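PDB 3U9L: 3-oxoacyl-[acyl-carrier-protein] reductase from Sinorhizobium meliloti, which probably catalyses the NADPH-dependent reduction of 3-oxoacyl groups carried on acyl carrier protein, as a member of the short-chain dehydrogenase/reductase family. Local coordinates for residues L178-I183 against S293-P298; A103-P108 against G204-H209; L64-Q69 against Q123-A128. All blocks are in the same frame, centred on the assembly; numbering follows the deposited sequence.

Interaction 1: L178-I183 against S293-P298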
loop_
_atom_site.group_PDB
_atom_site.type_symbol
_atom_site.label_atom_id
_atom_site.label_comp_id
_atom_site.label_asym_id
_atom_site.label_seq_id
_atom_site.Cartn_x
_atom_site.Cartn_y
_atom_site.Cartn_z
ATOM N N LEU A 178 -5.480 -13.789 -12.499
ATOM C CA LEU A 178 -5.712 -13.794 -13.920
ATOM C C LEU A 178 -4.971 -14.925 -14.609
ATOM O O LEU A 178 -5.147 -15.122 -15.824
ATOM C CB LEU A 178 -5.231 -12.484 -14.560
ATOM C CG LEU A 178 -5.950 -11.194 -14.128
ATOM C CD1 LEU A 178 -5.249 -10.007 -14.736
ATOM C CD2 LEU A 178 -7.436 -11.279 -14.594
ATOM N N SER A 179 -4.069 -15.597 -13.901
ATOM C CA SER A 179 -3.237 -16.540 -14.634
ATOM C C SER A 179 -4.078 -17.703 -15.306
ATOM O O SER A 179 -3.719 -18.173 -16.391
ATOM C CB SER A 179 -2.119 -17.127 -13.770
ATOM O OG SER A 179 -2.731 -17.856 -12.737
ATOM N N ARG A 180 -5.121 -18.188 -14.638
ATOM C CA ARG A 180 -5.890 -19.310 -15.240
ATOM C C ARG A 180 -6.649 -18.801 -16.458
ATOM O O ARG A 180 -7.075 -19.592 -17.313
ATOM C CB ARG A 180 -6.800 -19.978 -14.218
ATOM C CG ARG A 180 -6.020 -20.851 -13.208
ATOM C CD ARG A 180 -6.963 -21.494 -12.239
ATOM N NE ARG A 180 -6.188 -22.245 -11.268
ATOM C CZ ARG A 180 -6.682 -22.791 -10.159
ATOM N NH1 ARG A 180 -7.975 -22.706 -9.890
ATOM N NH2 ARG A 180 -5.859 -23.395 -9.299
ATOM N N TRP A 181 -6.759 -17.467 -16.571
ATOM C CA TRP A 181 -7.384 -16.903 -17.746
ATOM C C TRP A 181 -6.404 -16.717 -18.877
ATOM O O TRP A 181 -6.778 -16.188 -19.901
ATOM C CB TRP A 181 -8.114 -15.602 -17.461
ATOM C CG TRP A 181 -9.210 -15.613 -16.433
ATOM C CD1 TRP A 181 -9.067 -15.467 -15.060
ATOM C CD2 TRP A 181 -10.628 -15.645 -16.680
ATOM N NE1 TRP A 181 -10.304 -15.425 -14.444
ATOM C CE2 TRP A 181 -11.272 -15.566 -15.405
ATOM C CE3 TRP A 181 -11.405 -15.759 -17.845
ATOM C CZ2 TRP A 181 -12.648 -15.558 -15.277
ATOM C CZ3 TRP A 181 -12.776 -15.783 -17.712
ATOM C CH2 TRP A 181 -13.391 -15.679 -16.417
ATOM N N GLY A 182 -5.171 -17.183 -18.727
ATOM C CA GLY A 182 -4.160 -16.985 -19.734
ATOM C C GLY A 182 -3.457 -15.612 -19.792
ATOM O O GLY A 182 -2.669 -15.357 -20.724
ATOM N N ILE A 183 -3.755 -14.725 -18.835
ATOM C CA ILE A 183 -3.218 -13.373 -18.837
ATOM C C ILE A 183 -1.891 -13.269 -18.051
ATOM O O ILE A 183 -1.786 -13.709 -16.910
ATOM C CB ILE A 183 -4.255 -12.352 -18.382
ATOM C CG1 ILE A 183 -5.386 -12.306 -19.430
ATOM C CG2 ILE A 183 -3.655 -10.937 -18.203
ATOM C CD1 ILE A 183 -6.659 -11.659 -18.816
ATOM N N SER A 293 0.660 -23.777 -7.119
ATOM C CA SER A 293 1.775 -23.279 -7.919
ATOM C C SER A 293 1.370 -22.967 -9.376
ATOM O O SER A 293 2.088 -22.280 -10.085
ATOM C CB SER A 293 2.922 -24.301 -7.933
ATOM O OG SER A 293 2.460 -25.480 -8.559
ATOM N N ASP A 294 0.244 -23.497 -9.844
ATOM C CA ASP A 294 -0.185 -23.212 -11.218
ATOM C C ASP A 294 -0.510 -21.714 -11.393
ATOM O O ASP A 294 -0.431 -21.171 -12.503
ATOM C CB ASP A 294 -1.389 -24.094 -11.621
ATOM C CG ASP A 294 -2.705 -23.619 -10.987
ATOM O OD1 ASP A 294 -3.589 -23.050 -11.705
ATOM O OD2 ASP A 294 -2.863 -23.781 -9.757
ATOM N N LEU A 295 -0.870 -21.051 -10.300
ATOM C CA LEU A 295 -1.151 -19.613 -10.322
ATOM C C LEU A 295 0.095 -18.767 -10.657
ATOM O O LEU A 295 -0.032 -17.579 -10.948
ATOM C CB LEU A 295 -1.737 -19.146 -8.992
ATOM C CG LEU A 295 -3.048 -19.870 -8.690
ATOM C CD1 LEU A 295 -3.668 -19.270 -7.416
ATOM C CD2 LEU A 295 -3.998 -19.827 -9.897
ATOM N N LEU A 296 1.270 -19.407 -10.637
ATOM C CA LEU A 296 2.538 -18.717 -10.859
ATOM C C LEU A 296 2.794 -18.649 -12.337
ATOM O O LEU A 296 3.719 -17.968 -12.782
ATOM C CB LEU A 296 3.716 -19.440 -10.185
ATOM C CG LEU A 296 3.643 -19.281 -8.647
ATOM C CD1 LEU A 296 4.567 -20.288 -7.948
ATOM C CD2 LEU A 296 3.990 -17.803 -8.219
ATOM N N LYS A 297 1.978 -19.360 -13.106
ATOM C CA LYS A 297 2.266 -19.471 -14.525
ATOM C C LYS A 297 1.010 -19.431 -15.383
ATOM O O LYS A 297 0.270 -20.373 -15.417
ATOM C CB LYS A 297 3.064 -20.761 -14.790
ATOM C CG LYS A 297 3.559 -20.855 -16.225
ATOM C CD LYS A 297 3.404 -22.273 -16.847
ATOM C CE LYS A 297 4.379 -23.285 -16.188
ATOM N NZ LYS A 297 4.690 -24.508 -17.036
ATOM N N PRO A 298 0.768 -18.321 -16.072
ATOM C CA PRO A 298 -0.398 -18.138 -16.947
ATOM C C PRO A 298 -0.657 -19.349 -17.846
ATOM O O PRO A 298 0.269 -19.897 -18.424
ATOM C CB PRO A 298 -0.013 -16.927 -17.789
ATOM C CG PRO A 298 0.848 -16.133 -16.780
ATOM C CD PRO A 298 1.695 -17.177 -16.119
HETATM O O HOH W 1 -2.490 -20.730 -14.365
#
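A side-on salt bridge between R180 and D294, with S179 lying against P298 beside it, fastens the C-terminal tail to the turn that follows helix 158-179. R180, its chain extended from CG to NE, reaches the carboxylate with two nitrogens: NE donates to D294 OD1 at 2.8 Å, an almost straight bond on the syn lone pair, and NH2 donates to D294 OD2 at 3.1 Å. The guanidinium and carboxylate planes lie only 23° apart, so the two groups meet nearly coplanar. L295 CD2 packs obliquely against the guanidinium, 3.5 Å from R180 NE. A lysine in place of R180 would probably lose the paired grip, leaving one of the D294 oxygens without its mate. The turn is a type I beta turn from S179 to G182, and in this Rossmann fold it carries the chain from helix 158-179 into strand 183-190. G182 suits its last position because its positive phi (79°) would press a CB against the preceding carbonyl. S179 OG turns back to R176 O in its own helix, and a water that donates to D294 O makes only a weak bond to S179 OG. P298, with its rigid ring, lies against the turn and the start of the strand: its CA makes a C-H...O contact of 3.4 Å with S179 O, and its CG rests 3.6 Å from I183 O.

Interaction 2: A103-P108 against G204-H209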
loop_
_atom_site.group_PDB
_atom_site.type_symbol
_atom_site.label_atom_id
_atom_site.label_comp_id
_atom_site.label_asym_id
_atom_site.label_seq_id
_atom_site.Cartn_x
_atom_site.Cartn_y
_atom_site.Cartn_z
ATOM N N ALA A 103 4.441 13.696 6.750
ATOM C CA ALA A 103 3.201 12.923 6.544
ATOM C C ALA A 103 2.062 13.500 7.363
ATOM O O ALA A 103 0.910 13.507 6.926
ATOM C CB ALA A 103 3.435 11.473 6.965
ATOM N N GLU A 104 2.369 13.925 8.581
ATOM C CA GLU A 104 1.360 14.486 9.492
ATOM C C GLU A 104 0.656 15.692 8.919
ATOM O O GLU A 104 -0.477 15.952 9.290
ATOM C CB GLU A 104 1.990 14.877 10.829
ATOM C CG GLU A 104 0.947 14.994 12.007
ATOM C CD GLU A 104 1.540 15.612 13.292
ATOM O OE1 GLU A 104 2.730 15.330 13.595
ATOM O OE2 GLU A 104 0.802 16.325 14.031
ATOM N N ALA A 105 1.315 16.428 8.002
ATOM C CA ALA A 105 0.779 17.684 7.455
ATOM C C ALA A 105 -0.129 17.467 6.255
ATOM O O ALA A 105 -0.823 18.390 5.791
ATOM C CB ALA A 105 1.948 18.692 7.095
ATOM N N PHE A 106 -0.097 16.262 5.706
ATOM C CA PHE A 106 -1.043 15.847 4.660
ATOM C C PHE A 106 -2.358 15.453 5.289
ATOM O O PHE A 106 -2.376 14.703 6.263
ATOM C CB PHE A 106 -0.483 14.656 3.847
ATOM C CG PHE A 106 0.594 15.037 2.874
ATOM C CD1 PHE A 106 0.274 15.634 1.658
ATOM C CD2 PHE A 106 1.918 14.816 3.181
ATOM C CE1 PHE A 106 1.298 16.020 0.748
ATOM C CE2 PHE A 106 2.920 15.159 2.301
ATOM C CZ PHE A 106 2.620 15.768 1.075
ATOM N N THR A 107 -3.471 15.933 4.734
ATOM C CA THR A 107 -4.751 15.592 5.311
ATOM C C THR A 107 -5.223 14.175 4.885
ATOM O O THR A 107 -4.710 13.624 3.900
ATOM C CB THR A 107 -5.790 16.613 4.902
ATOM O OG1 THR A 107 -5.983 16.533 3.501
ATOM C CG2 THR A 107 -5.303 18.024 5.239
ATOM N N PRO A 108 -6.179 13.618 5.619
ATOM C CA PRO A 108 -6.726 12.296 5.296
ATOM C C PRO A 108 -7.237 12.250 3.861
ATOM O O PRO A 108 -7.077 11.238 3.180
ATOM C CB PRO A 108 -7.893 12.156 6.275
ATOM C CG PRO A 108 -7.502 12.995 7.438
ATOM C CD PRO A 108 -6.742 14.159 6.870
ATOM N N GLY A 204 2.855 17.583 -5.573
ATOM C CA GLY A 204 2.159 18.401 -4.593
ATOM C C GLY A 204 2.808 18.479 -3.228
ATOM O O GLY A 204 3.882 17.940 -3.017
ATOM N N VAL A 205 2.109 19.140 -2.306
ATOM C CA VAL A 205 2.604 19.408 -0.976
ATOM C C VAL A 205 1.443 19.359 0.021
ATOM O O VAL A 205 0.303 19.307 -0.372
ATOM C CB VAL A 205 3.283 20.814 -0.882
ATOM C CG1 VAL A 205 4.591 20.838 -1.668
ATOM C CG2 VAL A 205 2.325 21.901 -1.360
ATOM N N PRO A 206 1.743 19.374 1.304
ATOM C CA PRO A 206 0.667 19.304 2.300
ATOM C C PRO A 206 -0.309 20.476 2.240
ATOM O O PRO A 206 0.120 21.610 2.013
ATOM C CB PRO A 206 1.422 19.285 3.621
ATOM C CG PRO A 206 2.799 18.658 3.250
ATOM C CD PRO A 206 3.079 19.099 1.875
ATOM N N ASP A 207 -1.604 20.191 2.391
ATOM C CA ASP A 207 -2.620 21.240 2.525
ATOM C C ASP A 207 -2.590 21.917 3.897
ATOM O O ASP A 207 -3.136 23.000 4.023
ATOM C CB ASP A 207 -4.037 20.671 2.363
ATOM C CG ASP A 207 -4.411 20.399 0.927
ATOM O OD1 ASP A 207 -3.755 20.950 0.020
ATOM O OD2 ASP A 207 -5.377 19.617 0.699
ATOM N N ASP A 208 -2.028 21.263 4.919
ATOM C CA ASP A 208 -2.030 21.785 6.278
ATOM C C ASP A 208 -0.743 22.597 6.515
ATOM O O ASP A 208 0.227 22.112 7.091
ATOM C CB ASP A 208 -2.164 20.667 7.331
ATOM C CG ASP A 208 -2.418 21.203 8.766
ATOM O OD1 ASP A 208 -2.194 22.423 9.010
ATOM O OD2 ASP A 208 -2.808 20.405 9.658
ATOM N N HIS A 209 -0.753 23.852 6.077
ATOM C CA HIS A 209 0.444 24.675 6.078
ATOM C C HIS A 209 0.954 24.926 7.471
ATOM O O HIS A 209 2.159 24.897 7.717
ATOM C CB HIS A 209 0.157 26.023 5.379
ATOM C CG HIS A 209 -0.243 25.878 3.948
ATOM N ND1 HIS A 209 0.338 24.948 3.099
ATOM C CD2 HIS A 209 -1.186 26.514 3.211
ATOM C CE1 HIS A 209 -0.224 25.021 1.906
ATOM N NE2 HIS A 209 -1.150 25.969 1.944
HETATM O O HOH W 2 -7.067 18.739 2.189
#
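The P206 ring sets its CG over the F106 ring, joining two loops at the C-terminal side of the parallel sheet in this Rossmann-type SDR fold: one precedes helix 108-136, the other leads into helix 209-217. The CB of F106 starts away from the other loop, but chi1 of -75° sets CG beside the backbone N and the ring swings back across P206. From there CD1 lies 3.7 Å from P206 CA, while CE1 reaches the peptide joining V205 to P206, 3.4 Å from P206 N. CD2 and CE2 both approach P206 CG, and the tip, CZ, touches P206 CD at 3.5 Å. The proline CG stands over one face of the phenyl ring, 3.7 Å from its centroid, a CH-pi contact. Proline suits this place because its compact, rigid ring can set C-H groups over an aromatic face. A105 is small enough to let the backbones draw close: its CB packs on P206 CB, and its carbonyl O accepts from D208 N at 3.2 Å. Both loops end in helix N-caps, T107 and D208, whose short polar side chains cap backbone nitrogens of the helices that follow. D208 OD1 takes R211 N, whereas OD2 forms a salt bridge with R127 of the second subunit, so the loop pair also belongs to the dimer interface. Towards solvent, T107 CG2 touches D207 CB at 4.1 Å.

Interaction 3: L64-Q69 against Q123-A128; sequences LELDVQ and QRVNRA
The guanidinium of R124 has Q69 O over one face, 3.7 Å above the plane and near its centre, and V68 O at its edge. Only the edge contact is a hydrogen bond: NH1 donates to V68 O at 3.0 Å, with an N-H...O angle of 154°. The oxygen receives it in the carbonyl plane, on a lone pair. R124 reaches this position from helix 108-136 because CG lies anti to the carbonyl carbon (chi1 -72°) and the chain then runs extended to NE, bringing CD within 3.2 Å of V68 O. Beside it, V125 meets the loop with CG2, which lies 4.0 Å from V68 CG1 and, more loosely, touches L66 CD2. Branched aliphatic residues suit this inner side, where V125 also packs on L91 and H93. The contact joins the loop after strand 61-65, outermost in the Rossmann sheet within this chain, to a long helix that also borders the second subunit, whose P108 packs on R124. D67 OD1 accepts from Q69 N at 3.0 Å, an Asx turn that probably helps fix the V68-Q69 peptide and so the direction of V68 O. NH1 of R124 has a stronger partner in D116 OD1 of its own helix, a salt bridge. One nitrogen therefore serves two oxygens: D116 probably offsets most of the positive charge, while the neutral carbonyl ties loop to helix.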
loop_
_atom_site.group_PDB
_atom_site.type_symbol
_atom_site.label_atom_id
_atom_site.label_comp_id
_atom_site.label_asym_id
_atom_site.label_seq_id
_atom_site.Cartn_x
_atom_site.Cartn_y
_atom_site.Cartn_z
ATOM N N LEU A 64 -5.294 9.424 -27.072
ATOM C CA LEU A 64 -6.642 9.065 -26.742
ATOM C C LEU A 64 -6.932 9.752 -25.434
ATOM O O LEU A 64 -6.123 9.710 -24.546
ATOM C CB LEU A 64 -6.712 7.512 -26.592
ATOM C CG LEU A 64 -7.914 6.844 -25.956
ATOM C CD1 LEU A 64 -9.178 7.145 -26.781
ATOM C CD2 LEU A 64 -7.683 5.326 -25.873
ATOM N N GLU A 65 -8.087 10.381 -25.314
ATOM C CA GLU A 65 -8.472 10.979 -24.062
ATOM C C GLU A 65 -8.951 9.901 -23.068
ATOM O O GLU A 65 -9.907 9.145 -23.346
ATOM C CB GLU A 65 -9.602 11.968 -24.335
ATOM C CG GLU A 65 -10.506 12.214 -23.181
ATOM C CD GLU A 65 -10.143 13.450 -22.424
ATOM O OE1 GLU A 65 -9.562 14.384 -23.041
ATOM O OE2 GLU A 65 -10.425 13.512 -21.206
ATOM N N LEU A 66 -8.321 9.855 -21.901
ATOM C CA LEU A 66 -8.700 8.859 -20.892
ATOM C C LEU A 66 -8.329 9.411 -19.532
ATOM O O LEU A 66 -7.148 9.526 -19.170
ATOM C CB LEU A 66 -8.035 7.502 -21.183
ATOM C CG LEU A 66 -8.443 6.251 -20.381
ATOM C CD1 LEU A 66 -7.853 4.943 -20.957
ATOM C CD2 LEU A 66 -8.017 6.444 -18.951
ATOM N N ASP A 67 -9.350 9.816 -18.802
ATOM C CA ASP A 67 -9.174 10.381 -17.486
ATOM C C ASP A 67 -9.369 9.242 -16.482
ATOM O O ASP A 67 -10.491 8.818 -16.270
ATOM C CB ASP A 67 -10.271 11.397 -17.267
ATOM C CG ASP A 67 -10.215 12.028 -15.900
ATOM O OD1 ASP A 67 -9.365 11.650 -15.049
ATOM O OD2 ASP A 67 -11.003 12.968 -15.682
ATOM N N VAL A 68 -8.304 8.783 -15.825
ATOM C CA VAL A 68 -8.420 7.560 -15.037
ATOM C C VAL A 68 -9.198 7.803 -13.768
ATOM O O VAL A 68 -9.478 6.866 -13.032
ATOM C CB VAL A 68 -7.062 7.004 -14.631
ATOM C CG1 VAL A 68 -6.317 6.486 -15.847
ATOM C CG2 VAL A 68 -6.241 8.116 -13.862
ATOM N N GLN A 69 -9.519 9.060 -13.479
ATOM C CA GLN A 69 -10.296 9.365 -12.284
ATOM C C GLN A 69 -11.802 9.315 -12.618
ATOM O O GLN A 69 -12.640 9.447 -11.729
ATOM C CB GLN A 69 -9.871 10.709 -11.664
ATOM C CG GLN A 69 -8.585 10.624 -10.860
ATOM C CD GLN A 69 -8.054 11.970 -10.331
ATOM O OE1 GLN A 69 -8.067 12.223 -9.113
ATOM N NE2 GLN A 69 -7.557 12.819 -11.225
ATOM N N GLN A 123 -7.813 0.283 -11.050
ATOM C CA GLN A 123 -8.983 -0.532 -10.886
ATOM C C GLN A 123 -10.087 -0.143 -11.903
ATOM O O GLN A 123 -10.767 -1.021 -12.477
ATOM C CB GLN A 123 -9.472 -0.453 -9.431
ATOM C CG GLN A 123 -10.607 -1.467 -9.026
ATOM C CD GLN A 123 -10.211 -2.932 -9.144
ATOM O OE1 GLN A 123 -9.024 -3.270 -9.309
ATOM N NE2 GLN A 123 -11.230 -3.828 -9.096
ATOM N N ARG A 124 -10.294 1.146 -12.109
ATOM C CA ARG A 124 -11.221 1.601 -13.150
ATOM C C ARG A 124 -10.814 1.047 -14.498
ATOM O O ARG A 124 -11.622 0.513 -15.232
ATOM C CB ARG A 124 -11.262 3.152 -13.216
ATOM C CG ARG A 124 -11.982 3.738 -12.045
ATOM C CD ARG A 124 -12.119 5.255 -12.123
ATOM N NE ARG A 124 -12.532 5.682 -10.807
ATOM C CZ ARG A 124 -11.727 6.234 -9.902
ATOM N NH1 ARG A 124 -10.465 6.535 -10.198
ATOM N NH2 ARG A 124 -12.208 6.509 -8.715
ATOM N N VAL A 125 -9.551 1.196 -14.830
ATOM C CA VAL A 125 -9.050 0.713 -16.098
ATOM C C VAL A 125 -9.157 -0.811 -16.196
ATOM O O VAL A 125 -9.620 -1.362 -17.224
ATOM C CB VAL A 125 -7.588 1.202 -16.371
ATOM C CG1 VAL A 125 -7.028 0.537 -17.688
ATOM C CG2 VAL A 125 -7.584 2.708 -16.504
ATOM N N ASN A 126 -8.741 -1.518 -15.145
ATOM C CA ASN A 126 -8.858 -2.969 -15.183
ATOM C C ASN A 126 -10.312 -3.474 -15.329
ATOM O O ASN A 126 -10.599 -4.400 -16.096
ATOM C CB ASN A 126 -8.204 -3.589 -13.932
ATOM C CG ASN A 126 -6.713 -3.683 -14.077
ATOM O OD1 ASN A 126 -6.219 -3.845 -15.165
ATOM N ND2 ASN A 126 -5.987 -3.556 -12.986
ATOM N N ARG A 127 -11.219 -2.874 -14.560
ATOM C CA ARG A 127 -12.592 -3.306 -14.615
ATOM C C ARG A 127 -13.188 -3.094 -16.023
ATOM O O ARG A 127 -14.058 -3.874 -16.471
ATOM C CB ARG A 127 -13.423 -2.626 -13.533
ATOM C CG ARG A 127 -13.281 -3.371 -12.171
ATOM C CD ARG A 127 -14.028 -2.620 -11.013
ATOM N NE ARG A 127 -15.453 -2.377 -11.302
ATOM C CZ ARG A 127 -16.414 -3.292 -11.226
ATOM N NH1 ARG A 127 -17.664 -2.949 -11.539
ATOM N NH2 ARG A 127 -16.146 -4.547 -10.848
ATOM N N ALA A 128 -12.703 -2.073 -16.729
ATOM C CA ALA A 128 -13.126 -1.819 -18.123
ATOM C C ALA A 128 -12.480 -2.761 -19.142
ATOM O O ALA A 128 -13.148 -3.281 -20.047
ATOM C CB ALA A 128 -12.831 -0.306 -18.508
#

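In the fold
After two strands and their helices the chain runs along strand 61-65, whose end opens interaction 3. Past strand 90-93, segment 103-108 opens interaction 2; helix 108-136 then brings in 123-128 and closes interaction 3, tying the loop after the edge strand to that helix, so these two contacts cross. The end of helix 158-179 opens interaction 1 before 204-209 closes interaction 2, which ties the loops after strands 90-93 and 183-190; interactions 1 and 2 thus cross as well. Interaction 1 closes last, in series with interaction 3, tying the chain's end to the turn after helix 158-179. Interactions 1 and 2 lie on opposite sides of the chain's centre, and all three touch the second subunit.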